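Local coordinates for protein diaminopimelate decarboxylase (Helicobacter pylori, PDB 2QGH) that catalyses the pyridoxal-phosphate-dependent decarboxylation of diaminopimelate to L-lysine, the last step of bacterial lysine biosynthesis, at residues A64-S69 against D85-G90; I105-V110 against L123-L128. All blocks are in the same frame, centred on the assembly; numbering follows the deposited sequence.

In the fold
From the N terminus, the chain passes through strand 59-64 and reaches residues 64-69. It then makes helix 71-79 and returns along strand 83-86, where residues 85-90 close interaction 1. Helix 89-97 carries it on to strand 105-107, which opens interaction 2, and helix 114-122 brings it round to residues 123-128, which close it. The two loops are thus in series and neither nest nor cross. They join the first strand of the eight-stranded parallel barrel to the second, and the third to the fourth. Strands 83-86 and 105-107 tie them together, with Cys86 N probably bonded to Val106 O and Cys86 O probably accepting from Ser108 N, while the Phe107 ring packs against Val87 and Ser88.

Interaction 1 of 2, residues A64-S69 against D85-G90; sequences ALKANS and DCVSIG. With PLP (pyridoxal-5'-phosphate), chain B.
Lys66 reaches Asp85 over the pyridine ring of pyridoxal phosphate, on the side where Asp85 lies. From CB the chain sets off with CG between its own backbone N and carbonyl carbon (chi1 57°), and CD then lies above the ring, 3.8 Å from PLP C4A. CE has Val87 CG1 at 4.4 Å. Bends at both chi3 and chi4 curl NZ back to Asp85 OD2, a salt bridge of 3.1 Å whose hydrogen bond is weak. A long, flexible lysine suits this place: as in other decarboxylases of this fold, it probably holds the cofactor as a Schiff base before substrate binds. The Lys66 side chain also touches the lysine bound in the pocket.

Asp85 OD2 also lies above the ring, 3.2 Å from PLP N1, over its face and not in its plane. Small Ala64 pairs with Asp85 in a parallel bridge, and its CB lies 3.5 Å from PLP C5A. Leu65 N donates to Asp85 O over 3.3 Å. A water donates to that carbonyl and accepts from Lys66 N and NZ, tying both ends of the lysine to it. Leu65 CD2 meets Cys86 SG. Beyond them, Leu65 packs on Leu74 of helix 71-79 and Glu91 of helix 89-97, so the pair spans the ends of strands 59-64 and 83-86, the cofactor on one face and these helices on the other.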
ATOM      1  N   ALA A  64      -7.141  -5.402  18.018  1.00 16.61           N
ATOM      2  CA  ALA A  64      -6.042  -5.580  17.077  1.00 18.58           C
ATOM      3  C   ALA A  64      -5.736  -4.237  16.408  1.00 19.10           C
ATOM      4  O   ALA A  64      -6.462  -3.801  15.511  1.00 17.52           O
ATOM      5  CB  ALA A  64      -6.418  -6.626  16.038  1.00 19.26           C
ATOM      6  N   LEU A  65      -4.663  -3.589  16.860  1.00 19.74           N
ATOM      7  CA  LEU A  65      -4.256  -2.277  16.347  1.00 18.83           C
ATOM      8  C   LEU A  65      -4.092  -2.190  14.835  1.00 17.73           C
ATOM      9  O   LEU A  65      -4.403  -1.165  14.230  1.00 17.77           O
ATOM     10  CB  LEU A  65      -2.970  -1.808  17.042  1.00 17.21           C
ATOM     11  CG  LEU A  65      -3.145  -1.121  18.409  1.00 18.76           C
ATOM     12  CD1 LEU A  65      -3.886  -2.040  19.366  1.00 17.05           C
ATOM     13  CD2 LEU A  65      -1.780  -0.735  18.981  1.00 16.55           C
ATOM     14  N   LYS A  66      -3.604  -3.263  14.229  1.00 17.58           N
ATOM     15  CA  LYS A  66      -3.430  -3.303  12.785  1.00 17.16           C
ATOM     16  C   LYS A  66      -4.673  -2.775  12.066  1.00 17.94           C
ATOM     17  O   LYS A  66      -4.569  -2.204  10.985  1.00 19.31           O
ATOM     18  CB  LYS A  66      -3.148  -4.736  12.343  1.00 20.69           C
ATOM     19  CG  LYS A  66      -4.232  -5.724  12.755  1.00 21.02           C
ATOM     20  CD  LYS A  66      -3.837  -7.145  12.419  1.00 25.24           C
ATOM     21  CE  LYS A  66      -2.596  -7.561  13.203  1.00 29.48           C
ATOM     22  NZ  LYS A  66      -2.837  -7.538  14.673  1.00 32.58           N
ATOM     23  N   ALA A  67      -5.854  -2.957  12.657  1.00 17.72           N
ATOM     24  CA  ALA A  67      -7.085  -2.470  12.028  1.00 17.17           C
ATOM     25  C   ALA A  67      -7.044  -0.949  11.909  1.00 17.96           C
ATOM     26  O   ALA A  67      -7.284  -0.388  10.838  1.00 16.63           O
ATOM     27  CB  ALA A  67      -8.304  -2.897  12.836  1.00 15.31           C
ATOM     28  N   ASN A  68      -6.735  -0.292  13.025  1.00 16.82           N
ATOM     29  CA  ASN A  68      -6.635   1.160  13.087  1.00 15.98           C
ATOM     30  C   ASN A  68      -5.937   1.502  14.397  1.00 15.77           C
ATOM     31  O   ASN A  68      -6.453   1.209  15.471  1.00 15.47           O
ATOM     32  CB  ASN A  68      -8.021   1.809  13.055  1.00 15.74           C
ATOM     33  CG  ASN A  68      -7.958   3.279  12.689  1.00 14.90           C
ATOM     34  OD1 ASN A  68      -7.124   4.013  13.204  1.00 16.91           O
ATOM     35  ND2 ASN A  68      -8.840   3.712  11.800  1.00 16.80           N
ATOM     36  N   SER A  69      -4.765   2.119  14.295  1.00 15.86           N
ATOM     37  CA  SER A  69      -3.957   2.468  15.459  1.00 17.06           C
ATOM     38  C   SER A  69      -3.961   3.942  15.833  1.00 17.29           C
ATOM     39  O   SER A  69      -3.110   4.373  16.619  1.00 17.37           O
ATOM     40  CB  SER A  69      -2.504   2.047  15.228  1.00 15.85           C
ATOM     41  OG  SER A  69      -2.407   0.652  15.048  1.00 20.92           O
ATOM     42  N   ASP A  85      -3.909  -6.018  20.928  1.00 16.14           N
ATOM     43  CA  ASP A  85      -3.207  -7.099  20.239  1.00 16.40           C
ATOM     44  C   ASP A  85      -2.255  -6.367  19.302  1.00 14.78           C
ATOM     45  O   ASP A  85      -2.686  -5.693  18.367  1.00 11.95           O
ATOM     46  CB  ASP A  85      -4.179  -7.969  19.447  1.00 16.73           C
ATOM     47  CG  ASP A  85      -3.485  -8.798  18.383  1.00 20.80           C
ATOM     48  OD1 ASP A  85      -2.457  -9.442  18.693  1.00 24.06           O
ATOM     49  OD2 ASP A  85      -3.976  -8.811  17.231  1.00 22.13           O
ATOM     50  N   CYS A  86      -0.962  -6.482  19.585  1.00 14.99           N
ATOM     51  CA  CYS A  86       0.068  -5.803  18.810  1.00 15.17           C
ATOM     52  C   CYS A  86       0.922  -6.761  17.994  1.00 15.74           C
ATOM     53  O   CYS A  86       1.062  -7.936  18.349  1.00 15.55           O
ATOM     54  CB  CYS A  86       0.948  -4.995  19.760  1.00 12.13           C
ATOM     55  SG  CYS A  86      -0.004  -3.811  20.759  1.00 15.61           S
ATOM     56  N   VAL A  87       1.494  -6.262  16.900  1.00 14.91           N
ATOM     57  CA  VAL A  87       2.335  -7.099  16.052  1.00 14.87           C
ATOM     58  C   VAL A  87       3.702  -6.458  15.817  1.00 16.31           C
ATOM     59  O   VAL A  87       4.498  -6.945  15.014  1.00 18.36           O
ATOM     60  CB  VAL A  87       1.625  -7.410  14.689  1.00 17.09           C
ATOM     61  CG1 VAL A  87       1.553  -6.141  13.806  1.00 11.61           C
ATOM     62  CG2 VAL A  87       2.339  -8.545  13.977  1.00 12.93           C
ATOM     63  N   SER A  88       3.982  -5.377  16.537  1.00 16.21           N
ATOM     64  CA  SER A  88       5.261  -4.677  16.403  1.00 16.59           C
ATOM     65  C   SER A  88       5.521  -3.789  17.608  1.00 16.87           C
ATOM     66  O   SER A  88       4.593  -3.425  18.329  1.00 19.63           O
ATOM     67  CB  SER A  88       5.264  -3.798  15.152  1.00 16.50           C
ATOM     68  OG  SER A  88       4.400  -2.683  15.319  1.00 18.27           O
ATOM     69  N   ILE A  89       6.782  -3.432  17.826  1.00 16.85           N
ATOM     70  CA  ILE A  89       7.116  -2.560  18.942  1.00 14.96           C
ATOM     71  C   ILE A  89       6.395  -1.240  18.717  1.00 15.86           C
ATOM     72  O   ILE A  89       5.954  -0.594  19.666  1.00 17.67           O
ATOM     73  CB  ILE A  89       8.652  -2.324  19.066  1.00 15.07           C
ATOM     74  CG1 ILE A  89       8.936  -1.353  20.218  1.00 14.76           C
ATOM     75  CG2 ILE A  89       9.221  -1.795  17.763  1.00 14.56           C
ATOM     76  CD1 ILE A  89       8.381  -1.813  21.571  1.00 11.15           C
ATOM     77  N   GLY A  90       6.257  -0.853  17.453  1.00 16.22           N
ATOM     78  CA  GLY A  90       5.561   0.385  17.130  1.00 15.27           C
ATOM     79  C   GLY A  90       4.125   0.384  17.642  1.00 15.61           C
ATOM     80  O   GLY A  90       3.643   1.392  18.165  1.00 15.41           O
TER
HETATM   81  N1  PLP B 406      -5.349 -11.296  15.823  1.00 17.02           N
HETATM   82  C2  PLP B 406      -4.344 -11.739  14.938  1.00 17.99           C
HETATM   83  C2A PLP B 406      -3.224 -12.570  15.427  1.00 17.22           C
HETATM   84  C3  PLP B 406      -4.430 -11.331  13.547  1.00 19.36           C
HETATM   85  O3  PLP B 406      -3.464 -11.721  12.639  1.00 21.26           O
HETATM   86  C4  PLP B 406      -5.486 -10.535  13.105  1.00 19.36           C
HETATM   87  C4A PLP B 406      -5.607 -10.413  11.626  1.00 18.04           C
HETATM   88  C5  PLP B 406      -6.473 -10.088  13.995  1.00 17.41           C
HETATM   89  C6  PLP B 406      -6.417 -10.503  15.380  1.00 17.69           C
HETATM   90  C5A PLP B 406      -7.488  -9.062  13.724  1.00 18.10           C
HETATM   91  O4P PLP B 406      -8.562  -9.655  13.030  1.00 17.92           O
HETATM   92  P   PLP B 406      -9.720  -8.872  12.596  1.00 17.17           P
HETATM   93  O1P PLP B 406      -9.518  -7.391  12.149  1.00 16.63           O
HETATM   94  O2P PLP B 406     -10.691  -8.937  13.856  1.00 17.77           O
HETATM   95  O3P PLP B 406     -10.308  -9.644  11.353  1.00 17.91           O
HETATM   96  O   HOH W   1      -2.053  -5.405  15.787  1.00 13.54           O

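Interaction 2 of 2, residues I105-V110 against L123-L128; sequences IVFSGV and LNILFL
Val106 CG1 rests over one face of the Phe127 ring, 3.8 Å from its centroid and 21° off the normal, a CH-pi contact in which the methyl sits off-centre. Both side chains leave the sheet in the same direction. On the sheet's other face Ile125 fills the angle between Ile105 and Phe107. Its CG2 meets Ile105 CG2 at 3.6 Å, and because chi1 (59°) tucks CG1 in over the backbone, CD1 swings to 3.5 Å from Phe107 CB. The branched Ile125 suits this place, since its two arms reach different neighbours. Phe107 pairs in parallel with Leu128, whose CG lies near its ring.

These residues close a beta-alpha-beta unit of the TIM barrel, the parallel strands 105-107 and 127-130 being connected by helix 114-122. Leu126 N donates to Ile105 O at 2.8 Å, and Phe107 N to Phe127 O at 3.1 Å.

Further out, Asn124 ends the helix in a Schellman motif. Ala120 of that helix packs on both Phe107 and Ile125, Lys112 lies in cation-pi contact with the Phe107 ring, and Arg151 NE on the next strand holds Leu126 O. Inside the barrel, Val106 leans on Asp85 and Glu279 of the cofactor pocket.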
ATOM      1  N   ILE A 105      -1.721  -6.104  27.086  1.00 16.50           N
ATOM      2  CA  ILE A 105      -1.086  -6.081  25.771  1.00 16.15           C
ATOM      3  C   ILE A 105      -0.501  -7.433  25.394  1.00 16.44           C
ATOM      4  O   ILE A 105       0.305  -7.999  26.130  1.00 18.79           O
ATOM      5  CB  ILE A 105       0.055  -5.025  25.724  1.00 16.11           C
ATOM      6  CG1 ILE A 105      -0.541  -3.615  25.746  1.00 15.02           C
ATOM      7  CG2 ILE A 105       0.919  -5.209  24.460  1.00 15.33           C
ATOM      8  CD1 ILE A 105       0.501  -2.518  25.845  1.00 11.34           C
ATOM      9  N   VAL A 106      -0.910  -7.951  24.245  1.00 15.91           N
ATOM     10  CA  VAL A 106      -0.387  -9.222  23.772  1.00 16.08           C
ATOM     11  C   VAL A 106       0.367  -8.942  22.471  1.00 17.23           C
ATOM     12  O   VAL A 106      -0.073  -8.149  21.642  1.00 15.58           O
ATOM     13  CB  VAL A 106      -1.519 -10.259  23.566  1.00 13.96           C
ATOM     14  CG1 VAL A 106      -2.163 -10.570  24.899  1.00 12.48           C
ATOM     15  CG2 VAL A 106      -2.558  -9.731  22.600  1.00 13.90           C
ATOM     16  N   PHE A 107       1.511  -9.599  22.309  1.00 18.46           N
ATOM     17  CA  PHE A 107       2.386  -9.387  21.158  1.00 17.86           C
ATOM     18  C   PHE A 107       2.510 -10.619  20.263  1.00 18.27           C
ATOM     19  O   PHE A 107       3.122 -11.614  20.643  1.00 18.61           O
ATOM     20  CB  PHE A 107       3.760  -8.964  21.699  1.00 16.34           C
ATOM     21  CG  PHE A 107       4.748  -8.525  20.657  1.00 16.97           C
ATOM     22  CD1 PHE A 107       4.377  -8.334  19.326  1.00 16.31           C
ATOM     23  CD2 PHE A 107       6.067  -8.274  21.028  1.00 16.60           C
ATOM     24  CE1 PHE A 107       5.304  -7.899  18.381  1.00 13.08           C
ATOM     25  CE2 PHE A 107       7.006  -7.836  20.093  1.00 16.58           C
ATOM     26  CZ  PHE A 107       6.619  -7.649  18.759  1.00 15.08           C
ATOM     27  N   SER A 108       1.906 -10.543  19.080  1.00 18.62           N
ATOM     28  CA  SER A 108       1.965 -11.621  18.094  1.00 20.76           C
ATOM     29  C   SER A 108       2.993 -11.233  17.040  1.00 20.51           C
ATOM     30  O   SER A 108       3.562 -10.146  17.098  1.00 20.21           O
ATOM     31  CB  SER A 108       0.603 -11.818  17.423  1.00 21.73           C
ATOM     32  OG  SER A 108      -0.240 -12.659  18.201  1.00 25.30           O
ATOM     33  N   GLY A 109       3.234 -12.115  16.080  1.00 19.79           N
ATOM     34  CA  GLY A 109       4.193 -11.797  15.042  1.00 18.93           C
ATOM     35  C   GLY A 109       5.166 -12.914  14.734  1.00 21.29           C
ATOM     36  O   GLY A 109       5.855 -13.437  15.621  1.00 20.88           O
ATOM     37  N   VAL A 110       5.223 -13.282  13.460  1.00 20.64           N
ATOM     38  CA  VAL A 110       6.120 -14.330  13.012  1.00 19.86           C
ATOM     39  C   VAL A 110       7.527 -13.753  12.831  1.00 20.70           C
ATOM     40  O   VAL A 110       8.518 -14.488  12.806  1.00 21.49           O
ATOM     41  CB  VAL A 110       5.630 -14.930  11.674  1.00 21.53           C
ATOM     42  CG1 VAL A 110       5.792 -13.924  10.547  1.00 21.73           C
ATOM     43  CG2 VAL A 110       6.387 -16.189  11.368  1.00 22.69           C
ATOM     44  N   LEU A 123       8.795  -4.135  29.056  1.00 25.80           N
ATOM     45  CA  LEU A 123       7.581  -3.350  29.216  1.00 24.07           C
ATOM     46  C   LEU A 123       6.488  -4.100  29.968  1.00 24.06           C
ATOM     47  O   LEU A 123       5.388  -3.586  30.183  1.00 24.54           O
ATOM     48  CB  LEU A 123       7.089  -2.903  27.841  1.00 23.41           C
ATOM     49  CG  LEU A 123       8.068  -1.954  27.150  1.00 22.88           C
ATOM     50  CD1 LEU A 123       7.639  -1.718  25.707  1.00 20.63           C
ATOM     51  CD2 LEU A 123       8.135  -0.645  27.930  1.00 21.90           C
ATOM     52  N   ASN A 124       6.797  -5.326  30.358  1.00 25.38           N
ATOM     53  CA  ASN A 124       5.874  -6.147  31.131  1.00 26.26           C
ATOM     54  C   ASN A 124       4.491  -6.349  30.527  1.00 24.49           C
ATOM     55  O   ASN A 124       3.485  -6.214  31.224  1.00 26.03           O
ATOM     56  CB  ASN A 124       5.732  -5.559  32.537  1.00 28.12           C
ATOM     57  CG  ASN A 124       7.079  -5.323  33.201  1.00 31.48           C
ATOM     58  OD1 ASN A 124       7.887  -6.243  33.329  1.00 35.84           O
ATOM     59  ND2 ASN A 124       7.328  -4.087  33.624  1.00 30.93           N
ATOM     60  N   ILE A 125       4.428  -6.682  29.242  1.00 21.34           N
ATOM     61  CA  ILE A 125       3.140  -6.912  28.606  1.00 17.32           C
ATOM     62  C   ILE A 125       2.583  -8.267  29.055  1.00 15.47           C
ATOM     63  O   ILE A 125       3.257  -9.000  29.778  1.00 12.45           O
ATOM     64  CB  ILE A 125       3.264  -6.856  27.072  1.00 16.92           C
ATOM     65  CG1 ILE A 125       4.254  -7.902  26.567  1.00 14.73           C
ATOM     66  CG2 ILE A 125       3.711  -5.472  26.666  1.00 15.15           C
ATOM     67  CD1 ILE A 125       4.195  -8.087  25.055  1.00 16.61           C
ATOM     68  N   LEU A 126       1.363  -8.608  28.646  1.00 16.00           N
ATOM     69  CA  LEU A 126       0.771  -9.880  29.092  1.00 16.54           C
ATOM     70  C   LEU A 126       1.586 -11.097  28.659  1.00 17.06           C
ATOM     71  O   LEU A 126       1.980 -11.924  29.477  1.00 16.84           O
ATOM     72  CB  LEU A 126      -0.664 -10.031  28.591  1.00 15.58           C
ATOM     73  CG  LEU A 126      -1.691 -10.504  29.635  1.00 15.34           C
ATOM     74  CD1 LEU A 126      -2.951 -10.958  28.929  1.00 11.57           C
ATOM     75  CD2 LEU A 126      -1.130 -11.641  30.462  1.00 16.29           C
ATOM     76  N   PHE A 127       1.827 -11.224  27.366  1.00 17.15           N
ATOM     77  CA  PHE A 127       2.627 -12.342  26.910  1.00 18.05           C
ATOM     78  C   PHE A 127       3.032 -12.171  25.469  1.00 18.64           C
ATOM     79  O   PHE A 127       2.465 -11.337  24.753  1.00 17.76           O
ATOM     80  CB  PHE A 127       1.881 -13.682  27.111  1.00 17.22           C
ATOM     81  CG  PHE A 127       0.555 -13.798  26.371  1.00 13.99           C
ATOM     82  CD1 PHE A 127       0.486 -13.671  24.988  1.00 15.59           C
ATOM     83  CD2 PHE A 127      -0.607 -14.119  27.063  1.00 14.59           C
ATOM     84  CE1 PHE A 127      -0.718 -13.869  24.307  1.00 15.52           C
ATOM     85  CE2 PHE A 127      -1.818 -14.318  26.393  1.00 13.69           C
ATOM     86  CZ  PHE A 127      -1.873 -14.193  25.012  1.00 14.97           C
ATOM     87  N   LEU A 128       4.047 -12.932  25.071  1.00 18.47           N
ATOM     88  CA  LEU A 128       4.529 -12.930  23.699  1.00 18.95           C
ATOM     89  C   LEU A 128       3.942 -14.186  23.071  1.00 18.07           C
ATOM     90  O   LEU A 128       4.087 -15.282  23.609  1.00 17.32           O
ATOM     91  CB  LEU A 128       6.060 -12.983  23.646  1.00 21.31           C
ATOM     92  CG  LEU A 128       6.823 -11.654  23.601  1.00 23.23           C
ATOM     93  CD1 LEU A 128       6.723 -10.942  24.932  1.00 26.81           C
ATOM     94  CD2 LEU A 128       8.276 -11.916  23.268  1.00 25.11           C
TER